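PlaB phospholipase (Legionella pneumophila, PDB 6ZTI) probably hydrolyses phospholipids as a virulence-linked alpha/beta hydrolase whose activity is controlled by NAD(H)-mediated assembly into tetramers. Local coordinates at residues Asn54-Arg59 with Asp82-Lys87; Arg93-Thr98 with Leu123-Met128; Gly189-Val194 with Asp301-Leu306. All blocks are in the same frame, centred on the assembly; numbering follows the deposited sequence.

Contact 1 of 3, residues Asn54-Arg59 with Asp82-Lys87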
loop_
_atom_site.group_PDB
_atom_site.type_symbol
_atom_site.label_atom_id
_atom_site.label_comp_id
_atom_site.label_asym_id
_atom_site.label_seq_id
_atom_site.Cartn_x
_atom_site.Cartn_y
_atom_site.Cartn_z
ATOM N N ASN B 54 -35.721 -28.718 -23.924
ATOM C CA ASN B 54 -35.979 -27.508 -23.151
ATOM C C ASN B 54 -35.260 -27.502 -21.804
ATOM O O ASN B 54 -35.642 -26.748 -20.902
ATOM C CB ASN B 54 -37.481 -27.312 -22.958
ATOM C CG ASN B 54 -38.099 -26.480 -24.070
ATOM O OD1 ASN B 54 -37.394 -25.816 -24.836
ATOM N ND2 ASN B 54 -39.417 -26.506 -24.159
ATOM N N ILE B 55 -34.216 -28.312 -21.656
ATOM C CA ILE B 55 -33.306 -28.231 -20.520
ATOM C C ILE B 55 -31.975 -27.708 -21.041
ATOM O O ILE B 55 -31.401 -28.276 -21.979
ATOM C CB ILE B 55 -33.136 -29.591 -19.824
ATOM C CG1 ILE B 55 -34.494 -30.081 -19.309
ATOM C CG2 ILE B 55 -32.115 -29.480 -18.689
ATOM C CD1 ILE B 55 -34.480 -31.504 -18.769
ATOM N N TYR B 56 -31.491 -26.624 -20.433
ATOM C CA TYR B 56 -30.317 -25.907 -20.900
ATOM C C TYR B 56 -29.232 -25.887 -19.836
ATOM O O TYR B 56 -29.504 -25.694 -18.647
ATOM C CB TYR B 56 -30.668 -24.473 -21.282
ATOM C CG TYR B 56 -31.433 -24.379 -22.574
ATOM C CD1 TYR B 56 -32.799 -24.615 -22.610
ATOM C CD2 TYR B 56 -30.791 -24.066 -23.765
ATOM C CE1 TYR B 56 -33.507 -24.541 -23.811
ATOM C CE2 TYR B 56 -31.498 -23.988 -24.965
ATOM C CZ TYR B 56 -32.849 -24.224 -24.974
ATOM O OH TYR B 56 -33.555 -24.155 -26.155
ATOM N N LEU B 57 -28.001 -26.071 -20.282
ATOM C CA LEU B 57 -26.837 -25.915 -19.433
ATOM C C LEU B 57 -26.277 -24.513 -19.642
ATOM O O LEU B 57 -25.929 -24.137 -20.767
ATOM C CB LEU B 57 -25.799 -26.989 -19.746
ATOM C CG LEU B 57 -26.269 -28.434 -19.646
ATOM C CD1 LEU B 57 -25.060 -29.361 -19.780
ATOM C CD2 LEU B 57 -27.016 -28.692 -18.347
ATOM N N GLY B 58 -26.235 -23.728 -18.564
ATOM C CA GLY B 58 -25.542 -22.458 -18.606
ATOM C C GLY B 58 -24.049 -22.653 -18.424
ATOM O O GLY B 58 -23.600 -23.573 -17.743
ATOM N N ARG B 59 -23.265 -21.811 -19.102
ATOM C CA ARG B 59 -21.823 -21.757 -18.882
ATOM C C ARG B 59 -21.383 -20.303 -18.975
ATOM O O ARG B 59 -21.650 -19.630 -19.980
ATOM C CB ARG B 59 -21.060 -22.639 -19.881
ATOM C CG ARG B 59 -21.148 -22.233 -21.344
ATOM C CD ARG B 59 -20.483 -23.286 -22.232
ATOM N NE ARG B 59 -20.341 -22.817 -23.605
ATOM C CZ ARG B 59 -21.314 -22.849 -24.513
ATOM N NH1 ARG B 59 -22.509 -23.334 -24.204
ATOM N NH2 ARG B 59 -21.090 -22.393 -25.736
ATOM N N ASP B 82 -30.478 -14.959 -27.140
ATOM C CA ASP B 82 -29.854 -15.612 -28.286
ATOM C C ASP B 82 -30.407 -17.014 -28.511
ATOM O O ASP B 82 -30.477 -17.469 -29.656
ATOM C CB ASP B 82 -28.340 -15.680 -28.105
ATOM C CG ASP B 82 -27.639 -14.365 -28.443
ATOM O OD1 ASP B 82 -28.299 -13.419 -28.926
ATOM O OD2 ASP B 82 -26.410 -14.279 -28.221
ATOM N N GLU B 83 -30.815 -17.709 -27.448
ATOM C CA GLU B 83 -31.163 -19.120 -27.553
ATOM C C GLU B 83 -32.647 -19.423 -27.429
ATOM O O GLU B 83 -33.109 -20.368 -28.073
ATOM C CB GLU B 83 -30.418 -19.931 -26.488
ATOM C CG GLU B 83 -28.949 -20.165 -26.809
ATOM C CD GLU B 83 -28.738 -21.176 -27.927
ATOM O OE1 GLU B 83 -29.729 -21.775 -28.402
ATOM O OE2 GLU B 83 -27.572 -21.372 -28.326
ATOM N N ILE B 84 -33.410 -18.677 -26.619
ATOM C CA ILE B 84 -34.806 -19.053 -26.408
ATOM C C ILE B 84 -35.792 -17.898 -26.551
ATOM O O ILE B 84 -36.933 -17.992 -26.081
ATOM C CB ILE B 84 -34.970 -19.726 -25.031
ATOM C CG1 ILE B 84 -34.651 -18.753 -23.898
ATOM C CG2 ILE B 84 -34.069 -20.965 -24.937
ATOM C CD1 ILE B 84 -35.030 -19.289 -22.551
ATOM N N ALA B 85 -35.395 -16.829 -27.249
ATOM C CA ALA B 85 -36.306 -15.705 -27.464
ATOM C C ALA B 85 -37.626 -16.168 -28.078
ATOM O O ALA B 85 -38.709 -15.780 -27.624
ATOM C CB ALA B 85 -35.644 -14.648 -28.356
ATOM N N ASP B 86 -37.550 -16.996 -29.123
ATOM C CA ASP B 86 -38.764 -17.494 -29.761
ATOM C C ASP B 86 -39.635 -18.259 -28.770
ATOM O O ASP B 86 -40.855 -18.065 -28.725
ATOM C CB ASP B 86 -38.395 -18.372 -30.964
ATOM C CG ASP B 86 -37.505 -19.557 -30.590
ATOM O OD1 ASP B 86 -36.830 -19.519 -29.533
ATOM O OD2 ASP B 86 -37.478 -20.536 -31.369
ATOM N N LYS B 87 -39.026 -19.129 -27.960
ATOM C CA LYS B 87 -39.794 -19.919 -27.001
ATOM C C LYS B 87 -40.456 -19.031 -25.953
ATOM O O LYS B 87 -41.578 -19.306 -25.509
ATOM C CB LYS B 87 -38.886 -20.950 -26.327
ATOM C CG LYS B 87 -38.171 -21.840 -27.297
ATOM C CD LYS B 87 -37.420 -22.941 -26.597
ATOM C CE LYS B 87 -37.030 -24.041 -27.591
ATOM N NZ LYS B 87 -35.995 -24.971 -27.043
HETATM O O HOH W 1 -32.117 -23.494 -28.485
#
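Lys87 reaches from helix 69-89 to Asn54 and Tyr56, which receive its ammonium group. With CG anti to the carbonyl carbon (chi1 -55°) and the rest of the chain extended, CB and CG serve as the spacer that sends NZ to the strand side. CD comes up beside the amide oxygen of Asn54, with CD to OD1 3.4 Å, and CE continues along the same oxygen. At the tip NZ donates to Asn54 OD1 at 2.7 Å, nearly in line with the amide C=O (163°), and also to Tyr56 OH at 2.7 Å, lying at the edge of the phenol ring. A long flexible cation suits this place because the closest CA atoms, those of Asn54 and Ile84, are 9.1 Å apart. Strand 55-60 is an outermost strand of the parallel sheet of the alpha/beta-hydrolase fold; residues 82-87 run nearly antiparallel to 55-59 (153°), as part of the crossover leading on to strand 93-99. Water 1 lies 2.8 Å from Tyr56 OH, also in the ring plane, and donates to Glu83 OE1 at 2.9 Å, tying in the exposed acid. Ile84 supplies the apolar part, its CG2 methyl 3.5 Å from Tyr56 CZ, the two side chains running in opposite directions. Asp82 forms salt bridges with Arg465 and Arg469 of the second subunit, a strand of which pairs with Leu57 to Arg59.

Contact 2 of 3, residues Arg93-Thr98 with Leu123-Met128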
loop_
_atom_site.group_PDB
_atom_site.type_symbol
_atom_site.label_atom_id
_atom_site.label_comp_id
_atom_site.label_asym_id
_atom_site.label_seq_id
_atom_site.Cartn_x
_atom_site.Cartn_y
_atom_site.Cartn_z
ATOM N N ARG B 93 -41.936 -20.071 -20.014
ATOM C CA ARG B 93 -41.165 -19.472 -18.936
ATOM C C ARG B 93 -40.138 -20.486 -18.461
ATOM O O ARG B 93 -40.266 -21.689 -18.714
ATOM C CB ARG B 93 -42.061 -19.029 -17.763
ATOM C CG ARG B 93 -42.977 -17.847 -18.080
ATOM C CD ARG B 93 -42.822 -16.700 -17.070
ATOM N NE ARG B 93 -43.471 -16.965 -15.785
ATOM C CZ ARG B 93 -43.382 -16.170 -14.717
ATOM N NH1 ARG B 93 -42.672 -15.055 -14.767
ATOM N NH2 ARG B 93 -44.004 -16.489 -13.588
ATOM N N PHE B 94 -39.103 -19.999 -17.772
ATOM C CA PHE B 94 -38.029 -20.890 -17.372
ATOM C C PHE B 94 -37.787 -20.877 -15.870
ATOM O O PHE B 94 -38.049 -19.897 -15.169
ATOM C CB PHE B 94 -36.711 -20.590 -18.139
ATOM C CG PHE B 94 -36.157 -19.201 -17.968
ATOM C CD1 PHE B 94 -35.350 -18.887 -16.892
ATOM C CD2 PHE B 94 -36.346 -18.244 -18.954
ATOM C CE1 PHE B 94 -34.800 -17.634 -16.764
ATOM C CE2 PHE B 94 -35.798 -16.988 -18.828
ATOM C CZ PHE B 94 -35.023 -16.683 -17.726
ATOM N N ALA B 95 -37.333 -22.027 -15.391
ATOM C CA ALA B 95 -36.809 -22.186 -14.049
ATOM C C ALA B 95 -35.289 -22.210 -14.121
ATOM O O ALA B 95 -34.719 -22.876 -14.992
ATOM C CB ALA B 95 -37.341 -23.473 -13.419
ATOM N N CYS B 96 -34.644 -21.461 -13.228
ATOM C CA CYS B 96 -33.196 -21.488 -13.068
ATOM C C CYS B 96 -32.859 -22.352 -11.869
ATOM O O CYS B 96 -33.410 -22.153 -10.785
ATOM C CB CYS B 96 -32.603 -20.093 -12.860
ATOM S SG CYS B 96 -32.402 -19.166 -14.370
ATOM N N ILE B 97 -31.980 -23.318 -12.075
ATOM C CA ILE B 97 -31.384 -24.082 -10.996
ATOM C C ILE B 97 -29.934 -23.631 -10.922
ATOM O O ILE B 97 -29.158 -23.853 -11.858
ATOM C CB ILE B 97 -31.502 -25.592 -11.233
ATOM C CG1 ILE B 97 -32.980 -26.003 -11.330
ATOM C CG2 ILE B 97 -30.801 -26.344 -10.137
ATOM C CD1 ILE B 97 -33.190 -27.399 -11.904
ATOM N N THR B 98 -29.572 -22.970 -9.832
ATOM C CA THR B 98 -28.265 -22.352 -9.691
ATOM C C THR B 98 -27.479 -23.020 -8.572
ATOM O O THR B 98 -28.044 -23.640 -7.671
ATOM C CB THR B 98 -28.406 -20.849 -9.396
ATOM O OG1 THR B 98 -28.804 -20.675 -8.033
ATOM C CG2 THR B 98 -29.465 -20.191 -10.307
ATOM N N LEU B 123 -38.777 -15.628 -15.827
ATOM C CA LEU B 123 -38.409 -16.682 -14.899
ATOM C C LEU B 123 -39.614 -17.003 -14.027
ATOM O O LEU B 123 -40.275 -16.096 -13.518
ATOM C CB LEU B 123 -37.203 -16.231 -14.065
ATOM C CG LEU B 123 -36.668 -17.114 -12.943
ATOM C CD1 LEU B 123 -35.158 -16.930 -12.793
ATOM C CD2 LEU B 123 -37.363 -16.780 -11.620
ATOM N N SER B 124 -39.923 -18.297 -13.897
ATOM C CA SER B 124 -41.030 -18.765 -13.074
ATOM C C SER B 124 -40.579 -19.377 -11.757
ATOM O O SER B 124 -41.327 -19.315 -10.777
ATOM C CB SER B 124 -41.853 -19.811 -13.831
ATOM O OG SER B 124 -41.116 -21.017 -13.981
ATOM N N HIS B 125 -39.387 -19.984 -11.722
ATOM C CA HIS B 125 -38.843 -20.616 -10.531
ATOM C C HIS B 125 -37.362 -20.287 -10.428
ATOM O O HIS B 125 -36.637 -20.319 -11.428
ATOM C CB HIS B 125 -39.005 -22.150 -10.552
ATOM C CG HIS B 125 -40.428 -22.624 -10.597
ATOM N ND1 HIS B 125 -41.240 -22.450 -11.696
ATOM C CD2 HIS B 125 -41.173 -23.292 -9.685
ATOM C CE1 HIS B 125 -42.427 -22.978 -11.456
ATOM N NE2 HIS B 125 -42.412 -23.498 -10.242
ATOM N N LEU B 126 -36.926 -19.970 -9.218
ATOM C CA LEU B 126 -35.514 -19.756 -8.908
ATOM C C LEU B 126 -35.161 -20.708 -7.778
ATOM O O LEU B 126 -35.632 -20.542 -6.648
ATOM C CB LEU B 126 -35.232 -18.305 -8.530
ATOM C CG LEU B 126 -33.799 -18.016 -8.066
ATOM C CD1 LEU B 126 -32.787 -18.525 -9.087
ATOM C CD2 LEU B 126 -33.596 -16.534 -7.813
ATOM N N ILE B 127 -34.361 -21.720 -8.098
ATOM C CA ILE B 127 -33.942 -22.745 -7.155
ATOM C C ILE B 127 -32.442 -22.570 -6.967
ATOM O O ILE B 127 -31.653 -22.940 -7.839
ATOM C CB ILE B 127 -34.291 -24.154 -7.648
ATOM C CG1 ILE B 127 -35.787 -24.245 -7.953
ATOM C CG2 ILE B 127 -33.873 -25.195 -6.603
ATOM C CD1 ILE B 127 -36.209 -25.534 -8.647
ATOM N N MET B 128 -32.052 -21.995 -5.833
ATOM C CA MET B 128 -30.660 -21.694 -5.522
ATOM C C MET B 128 -30.096 -22.779 -4.621
ATOM O O MET B 128 -30.629 -23.014 -3.534
ATOM C CB MET B 128 -30.552 -20.335 -4.829
ATOM C CG MET B 128 -30.777 -19.149 -5.755
ATOM S SD MET B 128 -30.937 -17.631 -4.809
ATOM C CE MET B 128 -32.631 -17.789 -4.252
HETATM O O HOH W 2 -41.678 -22.678 -16.225
#
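With CG set between its backbone N and carbonyl carbon (chi1 59°), the ring of Phe94 turns so that one face lies over the backbone of Leu123. The Leu123 CA hydrogen makes a CH-pi contact, the carbon 4.3 Å from the ring centroid. Leu123 holds its own CG trans to the backbone N (chi1 176°), which carries CD1 to 3.9 Å from Cys96 SG. Leu126 CD1 approaches the CB of the same cysteine, a residue small enough to fit beneath both leucines. Two residues separate Leu123 from Leu126, whereas one separates Phe94 from Cys96. The parallel pairing therefore skips a residue near Ser124, and His125 N is left buried with no partner. Beyond that point the register is regular: Ile127 N donates to Cys96 O at 2.9 Å in an almost straight bond (172°), and Thr98 N donates to Ile127 O at 2.9 Å. Thr98 spreads its branches, OG1 beside Met128 CG and CG2 3.9 Å from Leu126 CD1. Ser124 N binds Phe94 O at 2.8 Å, while Ser124 OG sits in the ring plane of His125, 2.7 Å from ND1; Val297 O holds the NE2 of that histidine. These strands belong to a beta-alpha-beta unit connected by helix 102-114, and the turn after strand 93-99 is where this fold places its nucleophile elbow. Strand 16-21 flanks the pair beyond 93-99 and strand 191-197 beyond 123-129, while helix 286-296 covers the face bearing Ala95, Ile97 and Ile127.

Contact 3 of 3, residues Gly189-Val194 with Asp301-Leu306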
loop_
_atom_site.group_PDB
_atom_site.type_symbol
_atom_site.label_atom_id
_atom_site.label_comp_id
_atom_site.label_asym_id
_atom_site.label_seq_id
_atom_site.Cartn_x
_atom_site.Cartn_y
_atom_site.Cartn_z
ATOM N N GLY B 189 -45.737 -14.211 -8.881
ATOM C CA GLY B 189 -45.718 -15.485 -9.570
ATOM C C GLY B 189 -44.341 -16.038 -9.820
ATOM O O GLY B 189 -44.173 -16.882 -10.704
ATOM N N VAL B 190 -43.343 -15.587 -9.073
ATOM C CA VAL B 190 -41.998 -16.134 -9.139
ATOM C C VAL B 190 -41.781 -16.904 -7.851
ATOM O O VAL B 190 -41.878 -16.339 -6.754
ATOM C CB VAL B 190 -40.936 -15.043 -9.328
ATOM C CG1 VAL B 190 -39.526 -15.633 -9.216
ATOM C CG2 VAL B 190 -41.125 -14.333 -10.678
ATOM N N TYR B 191 -41.511 -18.190 -7.988
ATOM C CA TYR B 191 -41.371 -19.096 -6.856
ATOM C C TYR B 191 -39.886 -19.327 -6.642
ATOM O O TYR B 191 -39.223 -19.963 -7.467
ATOM C CB TYR B 191 -42.142 -20.390 -7.105
ATOM C CG TYR B 191 -43.621 -20.114 -7.219
ATOM C CD1 TYR B 191 -44.341 -19.635 -6.129
ATOM C CD2 TYR B 191 -44.296 -20.296 -8.422
ATOM C CE1 TYR B 191 -45.711 -19.350 -6.236
ATOM C CE2 TYR B 191 -45.623 -20.021 -8.531
ATOM C CZ TYR B 191 -46.336 -19.548 -7.443
ATOM O OH TYR B 191 -47.682 -19.281 -7.570
ATOM N N SER B 192 -39.365 -18.770 -5.548
ATOM C CA SER B 192 -37.950 -18.777 -5.230
ATOM C C SER B 192 -37.658 -19.692 -4.045
ATOM O O SER B 192 -38.430 -19.744 -3.080
ATOM C CB SER B 192 -37.496 -17.353 -4.915
ATOM O OG SER B 192 -36.093 -17.313 -4.792
ATOM N N PHE B 193 -36.532 -20.406 -4.110
ATOM C CA PHE B 193 -36.170 -21.374 -3.082
ATOM C C PHE B 193 -34.665 -21.362 -2.858
ATOM O O PHE B 193 -33.883 -21.189 -3.800
ATOM C CB PHE B 193 -36.574 -22.815 -3.462
ATOM C CG PHE B 193 -37.929 -22.929 -4.090
ATOM C CD1 PHE B 193 -38.138 -22.521 -5.401
ATOM C CD2 PHE B 193 -38.989 -23.479 -3.387
ATOM C CE1 PHE B 193 -39.383 -22.631 -5.979
ATOM C CE2 PHE B 193 -40.242 -23.603 -3.973
ATOM C CZ PHE B 193 -40.438 -23.177 -5.268
ATOM N N VAL B 194 -34.260 -21.591 -1.610
ATOM C CA VAL B 194 -32.862 -21.809 -1.259
ATOM C C VAL B 194 -32.733 -23.191 -0.644
ATOM O O VAL B 194 -33.452 -23.529 0.304
ATOM C CB VAL B 194 -32.331 -20.738 -0.297
ATOM C CG1 VAL B 194 -30.954 -21.156 0.242
ATOM C CG2 VAL B 194 -32.274 -19.370 -1.023
ATOM N N ASP B 301 -50.426 -21.571 -2.526
ATOM C CA ASP B 301 -50.741 -22.616 -1.557
ATOM C C ASP B 301 -49.700 -23.721 -1.578
ATOM O O ASP B 301 -49.227 -24.163 -0.526
ATOM C CB ASP B 301 -52.126 -23.197 -1.850
ATOM C CG ASP B 301 -53.234 -22.164 -1.734
ATOM O OD1 ASP B 301 -53.372 -21.548 -0.653
ATOM O OD2 ASP B 301 -53.959 -21.957 -2.730
ATOM N N SER B 302 -49.365 -24.218 -2.768
ATOM C CA SER B 302 -48.338 -25.242 -2.869
ATOM C C SER B 302 -46.986 -24.713 -2.411
ATOM O O SER B 302 -46.201 -25.455 -1.813
ATOM C CB SER B 302 -48.258 -25.759 -4.303
ATOM O OG SER B 302 -48.217 -24.690 -5.239
ATOM N N TYR B 303 -46.702 -23.435 -2.679
ATOM C CA TYR B 303 -45.455 -22.836 -2.228
ATOM C C TYR B 303 -45.368 -22.839 -0.711
ATOM O O TYR B 303 -44.355 -23.252 -0.143
ATOM C CB TYR B 303 -45.326 -21.406 -2.757
ATOM C CG TYR B 303 -44.004 -20.742 -2.405
ATOM C CD1 TYR B 303 -42.825 -21.140 -3.015
ATOM C CD2 TYR B 303 -43.943 -19.719 -1.477
ATOM C CE1 TYR B 303 -41.613 -20.538 -2.712
ATOM C CE2 TYR B 303 -42.740 -19.101 -1.169
ATOM C CZ TYR B 303 -41.575 -19.520 -1.792
ATOM O OH TYR B 303 -40.373 -18.932 -1.496
ATOM N N ASN B 304 -46.422 -22.358 -0.039
ATOM C CA ASN B 304 -46.403 -22.288 1.417
ATOM C C ASN B 304 -46.357 -23.676 2.037
ATOM O O ASN B 304 -45.762 -23.863 3.107
ATOM C CB ASN B 304 -47.626 -21.524 1.927
ATOM C CG ASN B 304 -47.528 -20.048 1.664
ATOM O OD1 ASN B 304 -46.444 -19.518 1.440
ATOM N ND2 ASN B 304 -48.660 -19.369 1.704
ATOM N N LYS B 305 -46.990 -24.655 1.391
ATOM C CA LYS B 305 -46.837 -26.040 1.820
ATOM C C LYS B 305 -45.366 -26.441 1.813
ATOM O O LYS B 305 -44.851 -26.983 2.797
ATOM C CB LYS B 305 -47.662 -26.947 0.909
ATOM C CG LYS B 305 -47.671 -28.425 1.277
ATOM C CD LYS B 305 -49.020 -29.063 0.919
ATOM C CE LYS B 305 -48.865 -30.393 0.190
ATOM N NZ LYS B 305 -50.191 -30.944 -0.237
ATOM N N LEU B 306 -44.662 -26.144 0.720
ATOM C CA LEU B 306 -43.249 -26.495 0.613
ATOM C C LEU B 306 -42.389 -25.704 1.590
ATOM O O LEU B 306 -41.409 -26.237 2.136
ATOM C CB LEU B 306 -42.778 -26.264 -0.818
ATOM C CG LEU B 306 -41.414 -26.802 -1.235
ATOM C CD1 LEU B 306 -41.127 -28.136 -0.597
ATOM C CD2 LEU B 306 -41.380 -26.948 -2.742
#
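Tyr303 drives its phenol from the helix into the strand and donates its hydroxyl proton to Ser192 O, with OH to O 2.6 Å and the donor in the carbonyl plane. The Ser192 side chain starts away from the helix, so the serine serves here through its backbone. On the way in, the CD1 and CE1 edge of Tyr303 meets one face of the Phe193 ring in an offset edge-to-face arrangement, with ring centroids 5.3 Å apart and planes at 66°; the nearest atoms are Phe193 CE2 and Tyr303 CE1 at 3.6 Å. Tyr191, two residues before Phe193 on the same strand, joins with its ring oblique to that of Tyr303 and its CD1 3.8 Å from Tyr303 CD1. The three rings form an aromatic cluster. One helical turn on from Tyr303, the branched Leu306 adds a methyl, CD2, 3.7 Å from Phe193 CE2. This is a helix laid on a face of the central parallel sheet of the alpha/beta-hydrolase fold: residues 301-306 run almost parallel to strand residues 191-194 (10°), the two axes 10.2 Å apart, a gap bridged here by Tyr303 and Leu306. Tyrosine suits the position doubly, since its ring fills the space between the layers and its hydroxyl meets the polar backbone; with chi1 -176° the ring is directed out from the helix to the strand. The same hydroxyl is also hydrogen-bonded to Ala257 N on the neighbouring strand 257-261. Further out, helix 286-296 holds Phe193 through Cys294 and Leu306 through Trp290 and Cys294, while Val297 packs on Tyr191.

How the contacts relate
All three contacts hold the same parallel sheet. Contact 2 lies in its buried interior as strand-to-strand pairing, built on backbone hydrogen bonds and apolar packing of neighbouring side chains; contacts 1 and 3 fix helices to opposite faces. Contact 1, also mostly buried but with exposed Glu83 at the sheet's edge beside another subunit, uses a cation, a carboxylate and a water, whereas contact 3, away from the other subunits, relies on aromatic packing with one direct bond to a carbonyl. Contacts 1 and 2 meet where Ile84 packs on Phe94. Contacts 2 and 3 are joined more closely, through probable backbone bonds of Phe193 with Leu126 and Met128. Contacts 1 and 3 do not touch, their nearest atoms being about 14 Å apart.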